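Local coordinates for UPF0311 protein RPA1785 (Rhodopseudomonas palustris, PDB 3C5O) that is of unknown function but belongs to the UPF0311 family and folds as an antiparallel beta-barrel, found here in an assembly of four chains, at residues 85-90 with 118-123; 34-39 with 58-63; 78-83 with 126-131. All blocks are in the same frame, centred on the assembly; numbering follows the deposited sequence. Where two conformers were deposited one is given.

Contact 1: residues 85-90 with 118-123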
# COMPACT_ATOMS: atom_id res chain seq x y z
N TYR B 85 14.31 -9.53 -0.73
CA TYR B 85 12.91 -9.37 -1.14
C TYR B 85 12.77 -8.14 -2.05
O TYR B 85 13.27 -7.06 -1.74
CB TYR B 85 12.06 -9.29 0.12
CG TYR B 85 10.67 -8.71 -0.06
CD1 TYR B 85 9.76 -9.28 -0.96
CD2 TYR B 85 10.25 -7.62 0.70
CE1 TYR B 85 8.49 -8.73 -1.14
CE2 TYR B 85 9.00 -7.09 0.55
CZ TYR B 85 8.12 -7.63 -0.36
OH TYR B 85 6.86 -7.07 -0.48
N VAL B 86 12.13 -8.33 -3.21
CA VAL B 86 11.94 -7.28 -4.20
C VAL B 86 10.47 -6.92 -4.35
O VAL B 86 9.62 -7.77 -4.52
CB VAL B 86 12.47 -7.65 -5.60
CG1 VAL B 86 12.41 -6.43 -6.56
CG2 VAL B 86 13.90 -8.19 -5.53
N GLU B 87 10.20 -5.63 -4.24
CA GLU B 87 8.91 -5.08 -4.57
C GLU B 87 9.18 -4.16 -5.76
O GLU B 87 9.82 -3.14 -5.59
CB GLU B 87 8.45 -4.26 -3.38
CG GLU B 87 7.03 -4.34 -3.02
CD GLU B 87 6.76 -3.69 -1.67
OE1 GLU B 87 6.66 -2.44 -1.64
OE2 GLU B 87 6.65 -4.43 -0.66
N ASN B 88 8.70 -4.51 -6.96
CA ASN B 88 8.99 -3.74 -8.18
C ASN B 88 7.71 -3.09 -8.78
O ASN B 88 6.84 -3.78 -9.33
CB ASN B 88 9.68 -4.66 -9.18
CG ASN B 88 10.38 -3.92 -10.32
OD1 ASN B 88 10.78 -2.76 -10.19
ND2 ASN B 88 10.55 -4.62 -11.44
N VAL B 89 7.59 -1.77 -8.63
CA VAL B 89 6.37 -1.08 -8.98
C VAL B 89 6.64 -0.04 -10.08
O VAL B 89 7.59 0.75 -9.99
CB VAL B 89 5.70 -0.41 -7.75
CG1 VAL B 89 4.35 0.19 -8.14
CG2 VAL B 89 5.49 -1.41 -6.61
N GLY B 90 5.79 -0.03 -11.11
CA GLY B 90 5.97 0.91 -12.17
C GLY B 90 4.90 0.92 -13.23
O GLY B 90 3.73 0.63 -12.96
N ARG B 118 10.11 1.42 -10.03
CA ARG B 118 10.92 1.72 -8.84
C ARG B 118 11.05 0.43 -8.05
O ARG B 118 10.10 0.01 -7.42
CB ARG B 118 10.27 2.79 -7.98
CG ARG B 118 11.18 3.19 -6.85
CD ARG B 118 10.41 3.44 -5.58
NE ARG B 118 11.28 3.19 -4.43
CZ ARG B 118 10.97 3.48 -3.18
NH1 ARG B 118 9.81 4.06 -2.88
NH2 ARG B 118 11.84 3.21 -2.22
N PRO B 119 12.23 -0.23 -8.13
CA PRO B 119 12.48 -1.38 -7.28
C PRO B 119 12.91 -1.05 -5.85
O PRO B 119 13.85 -0.25 -5.64
CB PRO B 119 13.57 -2.14 -8.02
CG PRO B 119 14.27 -1.08 -8.86
CD PRO B 119 13.34 0.06 -9.05
N ARG B 120 12.24 -1.67 -4.88
CA ARG B 120 12.55 -1.50 -3.47
C ARG B 120 12.97 -2.84 -2.86
O ARG B 120 12.28 -3.85 -3.00
CB ARG B 120 11.33 -0.92 -2.73
CG ARG B 120 11.67 -0.27 -1.39
CD ARG B 120 10.45 0.02 -0.55
NE ARG B 120 9.76 -1.22 -0.27
CZ ARG B 120 9.93 -1.97 0.81
NH1 ARG B 120 9.24 -3.09 0.93
NH2 ARG B 120 10.75 -1.59 1.77
N PHE B 121 14.11 -2.84 -2.17
CA PHE B 121 14.72 -4.05 -1.63
C PHE B 121 14.67 -4.10 -0.12
O PHE B 121 14.75 -3.05 0.54
CB PHE B 121 16.17 -4.15 -2.11
CG PHE B 121 16.32 -4.01 -3.60
CD1 PHE B 121 15.94 -5.05 -4.44
CD2 PHE B 121 16.80 -2.83 -4.16
CE1 PHE B 121 16.03 -4.91 -5.82
CE2 PHE B 121 16.93 -2.68 -5.54
CZ PHE B 121 16.54 -3.72 -6.38
N GLU B 122 14.52 -5.29 0.41
CA GLU B 122 14.67 -5.54 1.82
C GLU B 122 15.57 -6.72 2.01
O GLU B 122 15.33 -7.76 1.47
CB GLU B 122 13.33 -5.86 2.45
CG GLU B 122 12.38 -4.73 2.59
CD GLU B 122 11.11 -5.13 3.31
OE1 GLU B 122 11.02 -6.26 3.77
OE2 GLU B 122 10.21 -4.32 3.44
N THR B 123 16.61 -6.52 2.80
CA THR B 123 17.53 -7.59 3.18
C THR B 123 18.23 -7.40 4.51
O THR B 123 18.50 -6.32 4.92
CB THR B 123 18.55 -7.84 2.11
OG1 THR B 123 19.28 -9.00 2.40
CG2 THR B 123 19.44 -6.72 2.00
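Y85 opens an antiparallel pairing in which facing side chains alternate between the two faces of a barrel wall. It exchanges two backbone bonds with E122, and beyond them the side chains run side by side. With CG anti to the backbone N (chi1 163°), the tyrosine ring is set beside the carboxylate, so that E122 OE1 meets the ring edge at CD2, 3.4 Å away. The Y85 carbonyl also receives a CA-H contact from F121, with CA to O at 3.3 Å. V86 and F121 form the next pair, non-hydrogen-bonded and on the other face; V86 CG2 lies 3.9 Å from CD1 at the edge of the phenyl ring. E87 returns to the face of Y85. Its backbone holds R120 by a nearly straight pair of bonds. In one of two conformers of R120, NH1 forms a salt bridge to E87 OE2 through a weak hydrogen bond of 3.3 Å. The same OE2 has a weak bond from Y85 OH. R120 turns its guanidinium end-on to E122, NH1 reaching OE2 at 3.0 Å and NH2 the same oxygen at 3.2 Å, so in this conformer one cation links two carboxylates. N88 packs OD1 3.6 Å from P119 CB, while T117 OG1 bonds that oxygen. V89 finishes the pairing through R118, with one backbone bond weak. The contact joins strands 83-93 and 114-122. E122 OE1 forms a salt bridge with R33 NE of the second subunit. Strand 68-78 flanks strand 83-93, receiving V86; N88 and P119 pack on strand 146-154, and F121 meets F136 of strand 136-142 edge-to-face.

Contact 2: residues 34-39 with 58-63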
# COMPACT_ATOMS: atom_id res chain seq x y z
N ARG B 34 -4.66 -8.64 -13.94
CA ARG B 34 -4.01 -9.78 -14.54
C ARG B 34 -2.80 -10.14 -13.68
O ARG B 34 -2.23 -9.27 -13.00
CB ARG B 34 -3.62 -9.46 -15.99
CG ARG B 34 -2.25 -8.93 -16.16
CD ARG B 34 -2.10 -8.06 -17.38
NE ARG B 34 -1.96 -8.77 -18.64
CZ ARG B 34 -0.87 -8.74 -19.40
NH1 ARG B 34 0.22 -8.06 -19.03
NH2 ARG B 34 -0.86 -9.42 -20.55
N ILE B 35 -2.45 -11.42 -13.63
CA ILE B 35 -1.35 -11.87 -12.77
C ILE B 35 -0.39 -12.76 -13.54
O ILE B 35 -0.81 -13.70 -14.23
CB ILE B 35 -1.84 -12.60 -11.51
CG1 ILE B 35 -2.88 -11.76 -10.77
CG2 ILE B 35 -0.66 -12.86 -10.58
CD1 ILE B 35 -3.82 -12.55 -9.94
N ILE B 36 0.90 -12.45 -13.42
CA ILE B 36 1.96 -13.11 -14.17
C ILE B 36 2.97 -13.72 -13.21
O ILE B 36 3.73 -13.00 -12.58
CB ILE B 36 2.68 -12.13 -15.12
CG1 ILE B 36 1.66 -11.41 -16.02
CG2 ILE B 36 3.74 -12.85 -15.93
CD1 ILE B 36 2.06 -11.33 -17.42
N PRO B 37 2.99 -15.06 -13.10
CA PRO B 37 3.87 -15.73 -12.16
C PRO B 37 5.34 -15.54 -12.50
O PRO B 37 5.71 -15.54 -13.66
CB PRO B 37 3.47 -17.19 -12.32
CG PRO B 37 2.11 -17.15 -12.90
CD PRO B 37 2.19 -16.02 -13.85
N ILE B 38 6.17 -15.41 -11.46
CA ILE B 38 7.60 -15.31 -11.60
C ILE B 38 8.19 -16.70 -11.32
O ILE B 38 7.97 -17.27 -10.24
CB ILE B 38 8.15 -14.22 -10.66
CG1 ILE B 38 7.78 -12.84 -11.24
CG2 ILE B 38 9.69 -14.37 -10.48
CD1 ILE B 38 7.88 -11.71 -10.24
N LEU B 39 8.92 -17.24 -12.31
CA LEU B 39 9.37 -18.64 -12.30
C LEU B 39 10.81 -18.85 -11.87
O LEU B 39 11.19 -19.95 -11.53
CB LEU B 39 9.15 -19.28 -13.68
CG LEU B 39 7.72 -19.26 -14.22
CD1 LEU B 39 7.63 -19.90 -15.61
CD2 LEU B 39 6.78 -19.94 -13.25
N ASP B 58 3.82 -10.86 -10.78
CA ASP B 58 3.50 -9.47 -11.02
C ASP B 58 1.99 -9.35 -11.04
O ASP B 58 1.31 -10.01 -11.82
CB ASP B 58 4.11 -8.98 -12.33
CG ASP B 58 4.13 -7.43 -12.43
OD1 ASP B 58 3.56 -6.75 -11.54
OD2 ASP B 58 4.74 -6.88 -13.37
N PHE B 59 1.47 -8.48 -10.18
CA PHE B 59 0.05 -8.20 -10.13
C PHE B 59 -0.21 -6.91 -10.88
O PHE B 59 0.30 -5.85 -10.52
CB PHE B 59 -0.38 -8.11 -8.67
CG PHE B 59 0.03 -9.32 -7.88
CD1 PHE B 59 -0.83 -10.41 -7.77
CD2 PHE B 59 1.29 -9.38 -7.27
CE1 PHE B 59 -0.47 -11.54 -7.05
CE2 PHE B 59 1.68 -10.53 -6.54
CZ PHE B 59 0.78 -11.61 -6.44
N GLN B 60 -0.96 -7.01 -11.96
CA GLN B 60 -1.01 -5.91 -12.89
C GLN B 60 -2.44 -5.43 -13.05
O GLN B 60 -3.37 -6.18 -12.82
CB GLN B 60 -0.39 -6.33 -14.24
CG GLN B 60 1.08 -6.74 -14.13
CD GLN B 60 1.73 -7.06 -15.46
OE1 GLN B 60 1.05 -7.31 -16.45
NE2 GLN B 60 3.07 -7.04 -15.50
N ILE B 61 -2.57 -4.16 -13.41
CA ILE B 61 -3.80 -3.58 -13.90
C ILE B 61 -3.56 -2.96 -15.27
O ILE B 61 -2.66 -2.13 -15.43
CB ILE B 61 -4.38 -2.52 -12.96
CG1 ILE B 61 -4.64 -3.13 -11.58
CG2 ILE B 61 -5.65 -1.89 -13.59
CD1 ILE B 61 -5.28 -2.21 -10.57
N ILE B 62 -4.33 -3.40 -16.26
CA ILE B 62 -4.32 -2.77 -17.56
C ILE B 62 -5.45 -1.74 -17.55
O ILE B 62 -6.61 -2.10 -17.38
CB ILE B 62 -4.57 -3.79 -18.70
CG1 ILE B 62 -3.52 -4.91 -18.69
CG2 ILE B 62 -4.58 -3.10 -20.06
CD1 ILE B 62 -3.95 -6.09 -19.59
N ARG B 63 -5.09 -0.47 -17.72
CA ARG B 63 -6.04 0.63 -17.75
C ARG B 63 -6.70 0.64 -19.12
O ARG B 63 -6.17 0.03 -20.06
CB ARG B 63 -5.32 1.95 -17.52
CG ARG B 63 -4.65 2.13 -16.15
CD ARG B 63 -3.91 3.49 -16.20
NE ARG B 63 -2.97 3.73 -15.09
CZ ARG B 63 -2.27 4.86 -14.93
NH1 ARG B 63 -2.38 5.86 -15.80
NH2 ARG B 63 -1.45 4.99 -13.89
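R34 and Q60, the two residues most covered here, form a hydrogen-bonded antiparallel pair whose side chains continue the link begun by the backbone. Q60 N gives a bond of 2.8 Å to R34 O, and R34 N returns one to Q60 O. Beyond the backbone, R34 NH1 donates to Q60 OE1 at 2.8 Å, nearly along the C=O axis, with guanidinium and amide planes only 25° apart. A bend at chi3 of the arginine (-80°) brings the guanidinium back over the neighbouring strand. I62 CD1 packs 3.5 Å from R34 NE, and I36 CD1 covers part of one guanidinium face, so aliphatic carbon lies against the charged group from I36 and I62. The amide of Q60 works at both ends, for NE2 donates a bond of 2.7 Å to D58 OD2, arriving from above the carboxylate plane. The relay R34-Q60-D58 thus runs along one face of the sheet and fixes which way round the amide sits. D58 also binds I36 through two backbone bonds, while its OD1 accepts from the backbone of E71. On the other face, I35 CG2 touches F59 CD1 at 3.7 Å. These are the arms of the hairpin of strands 32-45 and 48-62, flanked by strands 9-27 and 68-78. I36 and R34 pack on V22, whereas I35 and F59 turn toward F55 and K73 of the second subunit.

Contact 3: residues 78-83 with 126-131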
# COMPACT_ATOMS: atom_id res chain seq x y z
N THR B 78 21.59 -14.26 -3.28
CA THR B 78 22.93 -14.10 -3.82
C THR B 78 23.86 -15.30 -3.57
O THR B 78 23.58 -16.16 -2.71
CB THR B 78 23.60 -12.86 -3.28
OG1 THR B 78 23.96 -13.07 -1.90
CG2 THR B 78 22.69 -11.65 -3.42
N ASP B 79 24.96 -15.33 -4.32
CA ASP B 79 25.90 -16.44 -4.25
C ASP B 79 26.58 -16.54 -2.87
O ASP B 79 27.10 -17.59 -2.50
CB ASP B 79 26.93 -16.40 -5.42
CG ASP B 79 27.75 -15.09 -5.49
OD1 ASP B 79 27.38 -14.08 -4.86
OD2 ASP B 79 28.78 -15.07 -6.21
N ASP B 80 26.55 -15.44 -2.12
CA ASP B 80 27.24 -15.35 -0.83
C ASP B 80 26.23 -15.33 0.32
O ASP B 80 26.59 -15.11 1.47
CB ASP B 80 28.25 -14.17 -0.79
CG ASP B 80 27.58 -12.78 -0.93
OD1 ASP B 80 26.48 -12.66 -1.53
OD2 ASP B 80 28.16 -11.79 -0.45
N GLY B 81 24.95 -15.53 -0.00
CA GLY B 81 24.01 -15.99 1.01
C GLY B 81 22.94 -15.02 1.48
O GLY B 81 22.23 -15.32 2.46
N ALA B 82 22.83 -13.89 0.80
CA ALA B 82 21.77 -12.93 1.08
C ALA B 82 20.46 -13.35 0.41
O ALA B 82 20.47 -13.84 -0.72
CB ALA B 82 22.15 -11.57 0.59
N VAL B 83 19.36 -13.16 1.13
CA VAL B 83 18.03 -13.25 0.54
C VAL B 83 17.51 -11.84 0.48
O VAL B 83 17.48 -11.15 1.49
CB VAL B 83 17.10 -14.16 1.38
CG1 VAL B 83 15.68 -14.14 0.85
CG2 VAL B 83 17.65 -15.59 1.37
N PRO B 126 24.49 -8.19 5.82
CA PRO B 126 25.35 -7.02 6.03
C PRO B 126 25.92 -6.39 4.78
O PRO B 126 26.16 -5.18 4.80
CB PRO B 126 26.49 -7.57 6.92
CG PRO B 126 25.86 -8.67 7.64
CD PRO B 126 24.91 -9.32 6.68
N ASN B 127 26.15 -7.17 3.72
CA ASN B 127 26.90 -6.72 2.54
C ASN B 127 25.97 -6.01 1.58
O ASN B 127 26.43 -5.32 0.68
CB ASN B 127 27.58 -7.90 1.83
CG ASN B 127 28.53 -7.48 0.69
OD1 ASN B 127 28.54 -8.09 -0.38
ND2 ASN B 127 29.34 -6.45 0.93
N TYR B 128 24.67 -6.22 1.78
CA TYR B 128 23.64 -5.71 0.87
C TYR B 128 22.71 -4.72 1.55
O TYR B 128 21.67 -4.37 1.02
CB TYR B 128 22.85 -6.87 0.24
CG TYR B 128 23.75 -7.78 -0.55
CD1 TYR B 128 24.34 -8.91 0.05
CD2 TYR B 128 24.09 -7.49 -1.85
CE1 TYR B 128 25.19 -9.73 -0.66
CE2 TYR B 128 24.95 -8.30 -2.56
CZ TYR B 128 25.49 -9.42 -1.97
OH TYR B 128 26.34 -10.23 -2.70
N GLN B 129 23.14 -4.28 2.72
CA GLN B 129 22.45 -3.27 3.51
C GLN B 129 22.20 -2.01 2.70
O GLN B 129 21.15 -1.38 2.84
CB GLN B 129 23.33 -2.94 4.74
CG GLN B 129 22.64 -2.91 6.09
CD GLN B 129 21.93 -4.21 6.46
OE1 GLN B 129 21.16 -4.75 5.66
NE2 GLN B 129 22.16 -4.71 7.70
N TRP B 130 23.15 -1.65 1.84
CA TRP B 130 23.02 -0.47 0.98
C TRP B 130 21.76 -0.50 0.10
O TRP B 130 21.30 0.55 -0.33
CB TRP B 130 24.27 -0.26 0.11
CG TRP B 130 24.55 -1.36 -0.91
CD1 TRP B 130 25.11 -2.59 -0.65
CD2 TRP B 130 24.30 -1.33 -2.32
NE1 TRP B 130 25.21 -3.31 -1.82
CE2 TRP B 130 24.72 -2.57 -2.85
CE3 TRP B 130 23.77 -0.37 -3.19
CZ2 TRP B 130 24.62 -2.88 -4.21
CZ3 TRP B 130 23.68 -0.68 -4.55
CH2 TRP B 130 24.10 -1.92 -5.04
N LEU B 131 21.22 -1.69 -0.16
CA LEU B 131 20.03 -1.83 -1.01
C LEU B 131 18.78 -1.15 -0.43
O LEU B 131 17.85 -0.80 -1.16
CB LEU B 131 19.75 -3.30 -1.35
CG LEU B 131 20.78 -4.02 -2.25
CD1 LEU B 131 20.30 -5.42 -2.55
CD2 LEU B 131 21.03 -3.27 -3.55
O HOH W 1 26.99 -11.28 -4.85
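The hairpin between strands 68-78 and 83-93 turns through a type I turn, T78 to G81, with a G1 beta bulge at G81, and here receives a tyrosine from a second loop. The bulge is defined by the backbone bonds G81 N to T78 O and T78 N to A82 O, with G81 in the left-handed region. Against this turn Y128 brings its ring end first: OH donates to D80 OD1 at 2.7 Å, on the syn side and 28° out of the carboxylate plane. The carboxylate stands at the ring edge, its plane 79° from that of the ring. D80 reaches this place because CG lies between the backbone N and the carbonyl carbon (chi1 63°). The methyl of T78, CG2, lies over one face, 4.2 Å from the centroid of the Y128 ring, while N127 CG covers part of the opposite face. A82 CB closes on Y128 CD1 at 3.5 Å. T78 OG1 donates to D80 OD1 at 2.6 Å and accepts from A82 N at 3.0 Å, with a weak bond from G81 N besides. H125 meets the tyrosine ring edge-to-face. Two hydroxyl donors therefore converge on D80 OD1, which would probably stabilise negative charge on this carboxylate, and the tyrosine, its OH donating to D80, ties the two loops together through a polar bond at its hydroxyl and carbon packing along its ring.

All three contacts belong to one closed antiparallel barrel: two of them pair strands of its wall and the third joins loops at one end. Contacts 1 and 2 lie in the same sheet, with centres about 15 Å apart; strand 68-78 runs between their strand pairs, and both touch the second subunit. Contact 2 is complete along the chain before the others begin. Contact 1 then falls within the span that contact 3 brackets, and the two meet directly, T123 OG1 with V83 O and F121 with L131. Contact 3, about 27 Å from contact 2 between centres, joins the 78-83 loop to the loop between strands 114-122 and 136-142, at the ends of the strands paired in contact 1.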